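Local coordinates for conserved exported protein (Bacteroides fragilis, PDB 3CLW) that probably hydrolyses O-glycosidic bonds, as expected of a glycoside hydrolase family 30 member with a TIM-barrel domain, although its substrate is not known, at residues S25-C30 / L126-S131; P183-N188 / A310-I315; G233-L238 / T306-S311; L336-I341 / W354-A359. All blocks are in the same frame, centred on the assembly; numbering follows the deposited sequence.

Contact 1: S25-C30 / L126-S131; sequences SDAWRC and LFFTNS
The ring of F128 reaches across to the loop 25-30 and is met there at its far end. A27 CB lies at the ring edge, close to its plane and 4.2 Å from F128 CZ, while S25 OG comes in obliquely, 3.3 Å from the same F128 CZ. D26 OD1 also approaches at a slant, 4.4 Å from F128 CE1. The methyl of A27 serves a second aromatic too: it sits over one face of the W28 indole, offset toward the rim, while R29 NH1 lies at that indole's edge, in its plane.

In F128 a chi1 of 76° sets CG between the backbone N and the carbonyl carbon, and the ring points to the loop. S25 holds OG anti to its backbone N (chi1 -177°), which brings the hydroxyl to the end of the ring. The carboxylate of D26 is engaged elsewhere, with OD2 bonded to Q110 NE2 and OD1 to the backbone N of N71, so near the ring it is a fixed neighbour rather than a partner. Within the loop, R29 N donates to A27 O over 2.7 Å, closing a tight turn at W28.

F128 lies on strand 125-128 of the TIM barrel, whose neighbours are strands 68-71 and 178-182; R69 of the first makes a cation-pi contact with F128, and S182 of the second touches it. The loop 25-30 carries the chain from strand 6-25 into helix 30-36.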
# COMPACT_ATOMS: atom_id res chain seq x y z
N SER A 25 2.52 -3.55 -4.59
CA SER A 25 2.78 -2.99 -5.89
C SER A 25 3.57 -3.97 -6.78
O SER A 25 4.44 -4.70 -6.30
CB SER A 25 3.53 -1.67 -5.66
OG SER A 25 3.77 -1.00 -6.87
N ASP A 26 3.25 -3.98 -8.07
CA ASP A 26 3.97 -4.78 -9.07
C ASP A 26 5.25 -4.13 -9.64
O ASP A 26 5.85 -4.63 -10.60
CB ASP A 26 3.00 -5.11 -10.21
CG ASP A 26 2.86 -3.99 -11.23
OD1 ASP A 26 3.33 -2.86 -11.00
OD2 ASP A 26 2.27 -4.28 -12.30
N ALA A 27 5.65 -2.99 -9.09
CA ALA A 27 6.58 -2.09 -9.80
C ALA A 27 7.95 -2.74 -10.04
O ALA A 27 8.47 -3.47 -9.15
CB ALA A 27 6.74 -0.81 -9.06
N TRP A 28 8.51 -2.50 -11.23
CA TRP A 28 9.90 -2.82 -11.56
C TRP A 28 10.18 -4.30 -11.78
O TRP A 28 10.55 -4.68 -12.88
CB TRP A 28 10.87 -2.24 -10.54
CG TRP A 28 10.79 -0.76 -10.39
CD1 TRP A 28 10.21 0.16 -11.26
CD2 TRP A 28 11.29 0.00 -9.28
NE1 TRP A 28 10.35 1.44 -10.74
CE2 TRP A 28 11.01 1.36 -9.54
CE3 TRP A 28 11.99 -0.33 -8.12
CZ2 TRP A 28 11.37 2.37 -8.66
CZ3 TRP A 28 12.39 0.70 -7.25
CH2 TRP A 28 12.07 2.02 -7.52
N ARG A 29 9.95 -5.12 -10.75
CA ARG A 29 10.40 -6.51 -10.73
C ARG A 29 9.45 -7.56 -11.28
O ARG A 29 9.89 -8.53 -11.90
CB ARG A 29 10.93 -6.85 -9.32
CG ARG A 29 12.01 -5.82 -8.97
CD ARG A 29 12.71 -6.04 -7.69
NE ARG A 29 12.11 -5.32 -6.58
CZ ARG A 29 12.48 -4.13 -6.11
NH1 ARG A 29 13.43 -3.41 -6.67
NH2 ARG A 29 11.85 -3.67 -5.06
N CYS A 30 8.16 -7.33 -11.11
CA CYS A 30 7.14 -8.26 -11.56
C CYS A 30 7.09 -8.40 -13.08
O CYS A 30 6.70 -9.47 -13.61
CB CYS A 30 5.76 -7.86 -10.98
SG CYS A 30 5.71 -8.21 -9.19
N LEU A 126 -5.65 -1.36 -8.99
CA LEU A 126 -5.37 0.08 -9.09
C LEU A 126 -4.26 0.23 -10.11
O LEU A 126 -3.25 -0.51 -10.03
CB LEU A 126 -4.97 0.68 -7.73
CG LEU A 126 -4.64 2.19 -7.63
CD1 LEU A 126 -4.88 2.74 -6.21
CD2 LEU A 126 -3.23 2.52 -8.07
N PHE A 127 -4.46 1.13 -11.06
CA PHE A 127 -3.44 1.51 -12.06
C PHE A 127 -2.77 2.81 -11.65
O PHE A 127 -3.46 3.82 -11.40
CB PHE A 127 -4.12 1.73 -13.42
CG PHE A 127 -4.37 0.46 -14.18
CD1 PHE A 127 -4.71 0.52 -15.53
CD2 PHE A 127 -4.24 -0.80 -13.56
CE1 PHE A 127 -4.92 -0.66 -16.23
CE2 PHE A 127 -4.42 -1.98 -14.28
CZ PHE A 127 -4.76 -1.91 -15.62
N PHE A 128 -1.45 2.81 -11.58
CA PHE A 128 -0.70 4.01 -11.18
C PHE A 128 0.43 4.31 -12.14
O PHE A 128 1.00 3.40 -12.73
CB PHE A 128 -0.22 3.97 -9.70
CG PHE A 128 0.99 3.09 -9.45
CD1 PHE A 128 0.86 1.72 -9.26
CD2 PHE A 128 2.27 3.64 -9.41
CE1 PHE A 128 2.00 0.89 -9.01
CE2 PHE A 128 3.40 2.83 -9.20
CZ PHE A 128 3.25 1.44 -8.99
N THR A 129 0.72 5.61 -12.30
CA THR A 129 1.82 6.11 -13.10
C THR A 129 2.78 6.95 -12.26
O THR A 129 2.38 7.68 -11.32
CB THR A 129 1.35 6.99 -14.28
OG1 THR A 129 0.29 7.87 -13.84
CG2 THR A 129 0.88 6.16 -15.44
N ASN A 130 4.06 6.81 -12.64
CA ASN A 130 5.19 7.54 -12.15
C ASN A 130 5.60 8.66 -13.11
O ASN A 130 6.35 9.56 -12.74
CB ASN A 130 6.36 6.60 -11.97
CG ASN A 130 6.24 5.80 -10.73
OD1 ASN A 130 5.64 6.26 -9.73
ND2 ASN A 130 6.78 4.59 -10.76
N SER A 131 5.11 8.58 -14.33
CA SER A 131 5.33 9.65 -15.29
C SER A 131 4.30 9.48 -16.37
O SER A 131 3.75 8.36 -16.56
CB SER A 131 6.77 9.58 -15.87
OG SER A 131 6.92 10.32 -17.09

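Contact 2: P183-N188 / A310-I315; sequences PNNEPN and ASEYCI
E312 faces N185 and E186 across the mouth of the barrel, and the three polar ends gather round one water rather than packing closely. The firm side is E312, buried and held at both carboxylate oxygens, OE1 by the water, which donates to it over 2.8 Å, and OE2 by Y279 OH. It gets there with CG anti to its backbone N (chi1 -162°) and an extended chain.

The looser side is that of N185 and E186, both partly exposed. N185 is joined to E312 through the water, to which N185 ND2 donates over 3.0 Å. Its amide oxygen has no such link: N185 OD1 lies 3.6 Å from E312 OE1, and the amide and carboxylate planes are turned only 21° apart. The two carboxylates do not bond each other; E186 OE2 and E312 OE2 stand 3.9 Å apart with their chains nearly perpendicular, and H277 ND1 holds E186 OE2.

In clan GH-A glycosidases the two catalytic glutamates follow barrel strands 4 and 7, and the N-E-P sequence of 185-187 fits that pattern. E186 would then probably be the acid/base and E312 the nucleophile. The loop 183-188 follows strand 178-182 and leads toward helix 204-221, while 310-315 follows strand 307-310 and leads toward helix 328-347.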
# COMPACT_ATOMS: atom_id res chain seq x y z
N PRO A 183 -2.91 9.03 -10.89
CA PRO A 183 -2.12 9.64 -11.97
C PRO A 183 -0.75 10.18 -11.53
O PRO A 183 0.17 10.29 -12.35
CB PRO A 183 -3.03 10.78 -12.48
CG PRO A 183 -3.78 11.21 -11.24
CD PRO A 183 -4.02 9.91 -10.46
N ASN A 184 -0.60 10.48 -10.24
CA ASN A 184 0.63 11.14 -9.78
C ASN A 184 1.19 10.49 -8.53
O ASN A 184 0.43 10.17 -7.60
CB ASN A 184 0.36 12.62 -9.49
CG ASN A 184 -0.08 13.40 -10.74
OD1 ASN A 184 -1.24 13.30 -11.18
ND2 ASN A 184 0.86 14.18 -11.31
N ASN A 185 2.51 10.30 -8.52
CA ASN A 185 3.19 9.72 -7.39
C ASN A 185 4.13 10.71 -6.72
O ASN A 185 4.91 11.40 -7.40
CB ASN A 185 4.04 8.53 -7.81
CG ASN A 185 4.76 7.88 -6.64
OD1 ASN A 185 4.11 7.46 -5.68
ND2 ASN A 185 6.10 7.76 -6.73
N GLU A 186 4.07 10.76 -5.41
CA GLU A 186 4.94 11.65 -4.63
C GLU A 186 5.22 12.99 -5.37
O GLU A 186 6.36 13.31 -5.67
CB GLU A 186 6.21 10.89 -4.22
CG GLU A 186 5.87 9.64 -3.41
CD GLU A 186 7.08 8.93 -2.79
OE1 GLU A 186 8.22 9.26 -3.13
OE2 GLU A 186 6.88 8.05 -1.93
N PRO A 187 4.16 13.76 -5.67
CA PRO A 187 4.34 15.01 -6.43
C PRO A 187 5.11 16.11 -5.66
O PRO A 187 5.60 17.05 -6.27
CB PRO A 187 2.90 15.44 -6.76
CG PRO A 187 2.09 14.89 -5.68
CD PRO A 187 2.74 13.55 -5.32
N ASN A 188 5.27 15.95 -4.35
CA ASN A 188 6.17 16.77 -3.53
C ASN A 188 7.66 16.60 -3.88
O ASN A 188 8.48 17.46 -3.60
CB ASN A 188 5.99 16.38 -2.06
CG ASN A 188 6.21 14.88 -1.83
OD1 ASN A 188 5.33 14.04 -2.10
ND2 ASN A 188 7.39 14.54 -1.32
N ALA A 310 -3.29 4.58 3.35
CA ALA A 310 -1.83 4.56 3.39
C ALA A 310 -1.42 3.75 2.14
O ALA A 310 -1.75 2.56 2.01
CB ALA A 310 -1.33 3.96 4.73
N SER A 311 -0.81 4.41 1.17
CA SER A 311 -0.77 3.82 -0.17
C SER A 311 0.62 3.41 -0.66
O SER A 311 0.76 2.96 -1.81
CB SER A 311 -1.41 4.76 -1.18
OG SER A 311 -0.75 6.03 -1.14
N GLU A 312 1.64 3.56 0.17
CA GLU A 312 2.98 3.07 -0.15
C GLU A 312 3.86 3.10 1.07
O GLU A 312 3.91 4.08 1.77
CB GLU A 312 3.65 3.87 -1.26
CG GLU A 312 4.84 3.14 -1.91
CD GLU A 312 5.69 4.02 -2.79
OE1 GLU A 312 5.20 4.57 -3.79
OE2 GLU A 312 6.88 4.14 -2.48
N TYR A 313 4.56 1.99 1.31
CA TYR A 313 5.64 1.94 2.28
C TYR A 313 6.62 0.81 1.99
O TYR A 313 6.23 -0.24 1.47
CB TYR A 313 5.10 1.75 3.71
CG TYR A 313 6.21 1.76 4.73
CD1 TYR A 313 6.94 2.95 5.00
CD2 TYR A 313 6.61 0.57 5.38
CE1 TYR A 313 7.97 2.96 5.91
CE2 TYR A 313 7.64 0.56 6.29
CZ TYR A 313 8.32 1.75 6.56
OH TYR A 313 9.35 1.73 7.47
N CYS A 314 7.88 1.03 2.33
CA CYS A 314 8.88 -0.05 2.52
C CYS A 314 9.94 0.46 3.50
O CYS A 314 10.02 1.67 3.74
CB CYS A 314 9.51 -0.48 1.19
SG CYS A 314 10.50 0.78 0.40
N ILE A 315 10.73 -0.45 4.08
CA ILE A 315 11.82 -0.06 4.98
C ILE A 315 12.85 0.72 4.20
O ILE A 315 13.51 0.20 3.29
CB ILE A 315 12.53 -1.27 5.64
CG1 ILE A 315 11.55 -2.20 6.33
CG2 ILE A 315 13.61 -0.77 6.62
CD1 ILE A 315 10.80 -1.63 7.52
O HOH W 1 7.30 6.25 -4.48

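Contact 3: G233-L238 / T306-S311; sequences GDMKYL and TKFWAS
F308 on strand 307-310 of the TIM barrel packs against M235 and L238, which lie on a short 3-10 turn following strand 226-232. The contact between the segments is apolar and buried, and it joins the loop after strand 226-232 to strand 307-310, with strand 270-276 lying between those two strands.

The hydrophobic contacts all fall on the outer end of the phenyl ring. L238 contributes one branch, with CD1 3.9 Å from F308 CE1. M235 brings its terminal methyl from another direction, its long extended chain lying nearly perpendicular to the F308 side chain. Neither methyl is squarely over the ring or at its edge; both come in obliquely. F308 sends its ring outward with CG anti to the backbone N (chi1 -179°), far enough from its strand to meet both.

Hydrogen bonds act within the turn that carries both side chains. D234 OD1 accepts from K236 N over 3.1 Å, which makes an Asx turn. The N-H...O angle is 157°, and the donor meets the anti side of the carboxylate, 32° out of its plane. Backbone bonds follow, Y237 N to D234 O and L238 N to M235 O, and wind 235-238 tightly enough to present M235 and L238 on the same side.

Other packing surrounds the pair: M235 also touches I291, R292 and I295 of helix 285-300, and L238 rests on V274 of strand 270-276. The closest approach between the segments is at the methionine methyl, where M235 CE lies 3.6 Å from F308 CZ and 3.8 Å from F308 CE2.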
# COMPACT_ATOMS: atom_id res chain seq x y z
N GLY A 233 4.75 11.72 -0.72
CA GLY A 233 5.79 10.86 -0.16
C GLY A 233 5.91 10.86 1.35
O GLY A 233 6.45 9.92 1.94
N ASP A 234 5.39 11.91 1.97
CA ASP A 234 5.50 12.12 3.42
C ASP A 234 4.15 12.68 3.85
O ASP A 234 3.62 13.61 3.21
CB ASP A 234 6.66 13.09 3.72
CG ASP A 234 7.01 13.17 5.22
OD1 ASP A 234 6.10 13.19 6.07
OD2 ASP A 234 8.22 13.24 5.55
N MET A 235 3.59 12.14 4.94
CA MET A 235 2.26 12.57 5.41
C MET A 235 2.26 14.08 5.81
O MET A 235 1.22 14.67 6.00
CB MET A 235 1.78 11.68 6.57
CG MET A 235 1.27 10.28 6.20
SD MET A 235 1.38 9.09 7.58
CE MET A 235 0.10 7.95 7.07
N LYS A 236 3.44 14.69 5.93
CA LYS A 236 3.52 16.10 6.39
C LYS A 236 2.96 17.03 5.34
O LYS A 236 2.42 18.07 5.67
CB LYS A 236 4.93 16.51 6.82
CG LYS A 236 5.88 16.74 5.69
CD LYS A 236 7.29 17.03 6.15
CE LYS A 236 8.21 17.10 4.94
NZ LYS A 236 9.62 17.53 5.28
N TYR A 237 3.04 16.63 4.07
CA TYR A 237 2.47 17.38 2.96
C TYR A 237 0.93 17.40 2.97
O TYR A 237 0.32 18.08 2.16
CB TYR A 237 3.01 16.85 1.65
CG TYR A 237 4.47 17.16 1.47
CD1 TYR A 237 4.89 18.41 0.99
CD2 TYR A 237 5.44 16.20 1.77
CE1 TYR A 237 6.24 18.69 0.83
CE2 TYR A 237 6.78 16.48 1.60
CZ TYR A 237 7.18 17.72 1.14
OH TYR A 237 8.53 17.98 0.97
N LEU A 238 0.31 16.64 3.86
CA LEU A 238 -1.14 16.69 3.99
C LEU A 238 -1.61 17.99 4.70
O LEU A 238 -2.79 18.35 4.63
CB LEU A 238 -1.66 15.45 4.72
CG LEU A 238 -1.50 14.11 3.96
CD1 LEU A 238 -2.12 13.01 4.71
CD2 LEU A 238 -2.07 14.17 2.52
N THR A 306 -14.66 11.59 4.03
CA THR A 306 -13.54 11.23 3.18
C THR A 306 -12.71 10.17 3.85
O THR A 306 -12.40 10.26 5.02
CB THR A 306 -12.71 12.48 2.84
OG1 THR A 306 -13.58 13.40 2.17
CG2 THR A 306 -11.50 12.16 1.94
N LYS A 307 -12.39 9.13 3.09
CA LYS A 307 -11.48 8.07 3.55
C LYS A 307 -9.99 8.49 3.54
O LYS A 307 -9.58 9.45 2.88
CB LYS A 307 -11.69 6.81 2.72
CG LYS A 307 -12.99 6.06 3.01
CD LYS A 307 -13.17 4.95 2.03
CE LYS A 307 -14.33 4.07 2.43
NZ LYS A 307 -14.49 2.91 1.51
N PHE A 308 -9.20 7.73 4.29
CA PHE A 308 -7.76 7.77 4.14
C PHE A 308 -7.19 6.39 3.68
O PHE A 308 -7.68 5.36 4.12
CB PHE A 308 -7.09 8.22 5.45
CG PHE A 308 -5.59 8.30 5.34
CD1 PHE A 308 -5.00 9.32 4.61
CD2 PHE A 308 -4.79 7.34 5.93
CE1 PHE A 308 -3.63 9.39 4.48
CE2 PHE A 308 -3.43 7.37 5.80
CZ PHE A 308 -2.83 8.40 5.08
N TRP A 309 -6.19 6.41 2.80
CA TRP A 309 -5.43 5.22 2.39
C TRP A 309 -3.94 5.48 2.61
O TRP A 309 -3.38 6.50 2.14
CB TRP A 309 -5.64 4.89 0.91
CG TRP A 309 -6.86 4.07 0.55
CD1 TRP A 309 -8.01 3.89 1.31
CD2 TRP A 309 -7.09 3.35 -0.68
NE1 TRP A 309 -8.90 3.10 0.64
CE2 TRP A 309 -8.37 2.75 -0.59
CE3 TRP A 309 -6.32 3.14 -1.85
CZ2 TRP A 309 -8.90 1.98 -1.61
CZ3 TRP A 309 -6.87 2.37 -2.88
CH2 TRP A 309 -8.14 1.79 -2.74
N ALA A 310 -3.29 4.58 3.35
CA ALA A 310 -1.83 4.56 3.39
C ALA A 310 -1.42 3.75 2.14
O ALA A 310 -1.75 2.56 2.01
CB ALA A 310 -1.33 3.96 4.73
N SER A 311 -0.81 4.41 1.17
CA SER A 311 -0.77 3.82 -0.17
C SER A 311 0.62 3.41 -0.66
O SER A 311 0.76 2.96 -1.81
CB SER A 311 -1.41 4.76 -1.18
OG SER A 311 -0.75 6.03 -1.14

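Contact 4: L336-I341 / W354-A359; sequences LYVARI and WQWWTA
V338 reaches from the helix to the benzo ends of two tryptophans at once. Its CG1 lies 3.7 Å from W356 CH2 and 3.8 Å from W354 CH2, slanting in on both rings. V338 and W356 extend toward each other from opposite directions, and with CG1 anti to the backbone N (chi1 180°) the valine brings that methyl against both indoles.

The tryptophans are themselves turned against each other: W354 CZ3 stands 3.4 Å above one face of the W356 ring, offset toward its rim, while W356 CD1 lies at the edge of W354, in its plane. I341, one helical turn on from V338, takes another part of W354, its CG2 at the edge of that indole and 3.8 Å from W354 NE1. The polar end of W356 is held elsewhere, NE1 donating to T396 OG1.

The axes of 336-341 and 354-356 run roughly antiparallel, at 143°, and come within 11.1 Å. Helix 328-347 thus covers the outside of barrel strand 353-356, the strand that follows it in the chain, and helix 391-400 joins this layer through M392, which touches both V338 and W356.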
# COMPACT_ATOMS: atom_id res chain seq x y z
N LEU A 336 7.61 -6.57 13.28
CA LEU A 336 6.88 -5.82 14.30
C LEU A 336 6.90 -4.31 14.08
O LEU A 336 5.93 -3.65 14.37
CB LEU A 336 7.40 -6.14 15.70
CG LEU A 336 7.24 -7.55 16.25
CD1 LEU A 336 8.27 -7.76 17.35
CD2 LEU A 336 5.84 -7.83 16.76
N TYR A 337 8.00 -3.76 13.56
CA TYR A 337 8.09 -2.33 13.23
C TYR A 337 6.99 -1.93 12.23
O TYR A 337 6.33 -0.88 12.39
CB TYR A 337 9.47 -2.03 12.67
CG TYR A 337 9.77 -0.58 12.33
CD1 TYR A 337 9.56 -0.09 11.05
CD2 TYR A 337 10.32 0.29 13.30
CE1 TYR A 337 9.86 1.21 10.72
CE2 TYR A 337 10.65 1.61 12.97
CZ TYR A 337 10.41 2.07 11.67
OH TYR A 337 10.72 3.37 11.32
N VAL A 338 6.79 -2.77 11.22
CA VAL A 338 5.83 -2.49 10.18
C VAL A 338 4.43 -2.78 10.67
O VAL A 338 3.53 -2.03 10.38
CB VAL A 338 6.13 -3.25 8.86
CG1 VAL A 338 5.10 -2.92 7.81
CG2 VAL A 338 7.50 -2.89 8.33
N ALA A 339 4.25 -3.86 11.42
CA ALA A 339 2.95 -4.13 12.03
C ALA A 339 2.47 -2.94 12.89
O ALA A 339 1.29 -2.70 13.01
CB ALA A 339 2.97 -5.39 12.83
N ARG A 340 3.40 -2.21 13.50
CA ARG A 340 3.08 -1.02 14.30
C ARG A 340 2.60 0.14 13.42
O ARG A 340 1.63 0.83 13.76
CB ARG A 340 4.31 -0.59 15.12
CG ARG A 340 4.10 0.74 15.86
CD ARG A 340 5.16 0.99 16.92
NE ARG A 340 6.44 1.31 16.31
CZ ARG A 340 7.48 1.72 17.00
NH1 ARG A 340 7.40 1.84 18.34
NH2 ARG A 340 8.62 2.02 16.39
N ILE A 341 3.27 0.34 12.28
CA ILE A 341 2.75 1.28 11.30
C ILE A 341 1.32 0.92 10.93
O ILE A 341 0.44 1.79 10.92
CB ILE A 341 3.60 1.37 10.03
CG1 ILE A 341 5.02 1.80 10.35
CG2 ILE A 341 2.98 2.40 9.07
CD1 ILE A 341 6.02 1.47 9.26
N TRP A 354 -4.20 -0.26 3.61
CA TRP A 354 -2.75 -0.17 3.87
C TRP A 354 -2.02 -0.89 2.73
O TRP A 354 -2.34 -2.04 2.43
CB TRP A 354 -2.38 -0.77 5.24
CG TRP A 354 -1.03 -0.31 5.66
CD1 TRP A 354 -0.74 0.80 6.41
CD2 TRP A 354 0.23 -0.91 5.31
NE1 TRP A 354 0.62 0.91 6.56
CE2 TRP A 354 1.24 -0.11 5.88
CE3 TRP A 354 0.60 -2.03 4.54
CZ2 TRP A 354 2.61 -0.41 5.73
CZ3 TRP A 354 1.95 -2.32 4.39
CH2 TRP A 354 2.94 -1.51 5.00
N GLN A 355 -1.08 -0.21 2.08
CA GLN A 355 -0.48 -0.74 0.84
C GLN A 355 1.05 -0.70 0.87
O GLN A 355 1.66 0.34 1.15
CB GLN A 355 -1.02 0.01 -0.38
CG GLN A 355 -2.54 0.33 -0.29
CD GLN A 355 -3.13 0.82 -1.58
OE1 GLN A 355 -2.62 1.77 -2.16
NE2 GLN A 355 -4.20 0.18 -2.04
N TRP A 356 1.65 -1.86 0.62
CA TRP A 356 3.10 -1.97 0.42
C TRP A 356 3.53 -1.27 -0.86
O TRP A 356 2.73 -1.10 -1.77
CB TRP A 356 3.52 -3.46 0.30
CG TRP A 356 3.64 -4.13 1.59
CD1 TRP A 356 2.73 -4.98 2.17
CD2 TRP A 356 4.73 -4.02 2.50
NE1 TRP A 356 3.21 -5.42 3.38
CE2 TRP A 356 4.43 -4.84 3.61
CE3 TRP A 356 5.94 -3.30 2.49
CZ2 TRP A 356 5.29 -4.96 4.70
CZ3 TRP A 356 6.80 -3.42 3.58
CH2 TRP A 356 6.48 -4.25 4.66
N TRP A 357 4.81 -0.90 -0.92
CA TRP A 357 5.49 -0.66 -2.17
C TRP A 357 5.70 -2.05 -2.85
O TRP A 357 4.84 -2.95 -2.75
CB TRP A 357 6.79 0.15 -1.88
CG TRP A 357 7.74 0.43 -3.02
CD1 TRP A 357 9.09 0.24 -2.99
CD2 TRP A 357 7.43 0.92 -4.34
NE1 TRP A 357 9.64 0.58 -4.20
CE2 TRP A 357 8.65 0.99 -5.05
CE3 TRP A 357 6.25 1.27 -5.01
CZ2 TRP A 357 8.74 1.42 -6.38
CZ3 TRP A 357 6.33 1.71 -6.33
CH2 TRP A 357 7.57 1.77 -7.00
N THR A 358 6.80 -2.25 -3.56
CA THR A 358 7.00 -3.52 -4.28
C THR A 358 6.81 -4.76 -3.36
O THR A 358 7.39 -4.83 -2.28
CB THR A 358 8.38 -3.57 -4.90
OG1 THR A 358 9.34 -3.44 -3.85
CG2 THR A 358 8.60 -2.42 -5.94
N ALA A 359 5.98 -5.71 -3.78
CA ALA A 359 5.82 -7.00 -3.08
C ALA A 359 7.16 -7.79 -2.94
O ALA A 359 7.37 -8.52 -1.97
CB ALA A 359 4.79 -7.83 -3.81

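All four contacts belong to the TIM barrel, with contact 2 at the probable active site. The centre of contact 3 is about 9 Å from that of contact 2, contact 1 about 11 Å and contact 4 about 13 Å. Contacts 2 and 3 share A310 and S311, and N188 OD1 accepts from G233 N over 2.8 Å. Contact 1 joins contact 2 through T129 OG1 and P183 O, 2.8 Å apart. Contact 4 is tied to contact 2 by Y313 O and W357 N at 2.9 Å, and to contact 1 by S25 N and W357 O at 3.0 Å, so W357 bonds to both loops.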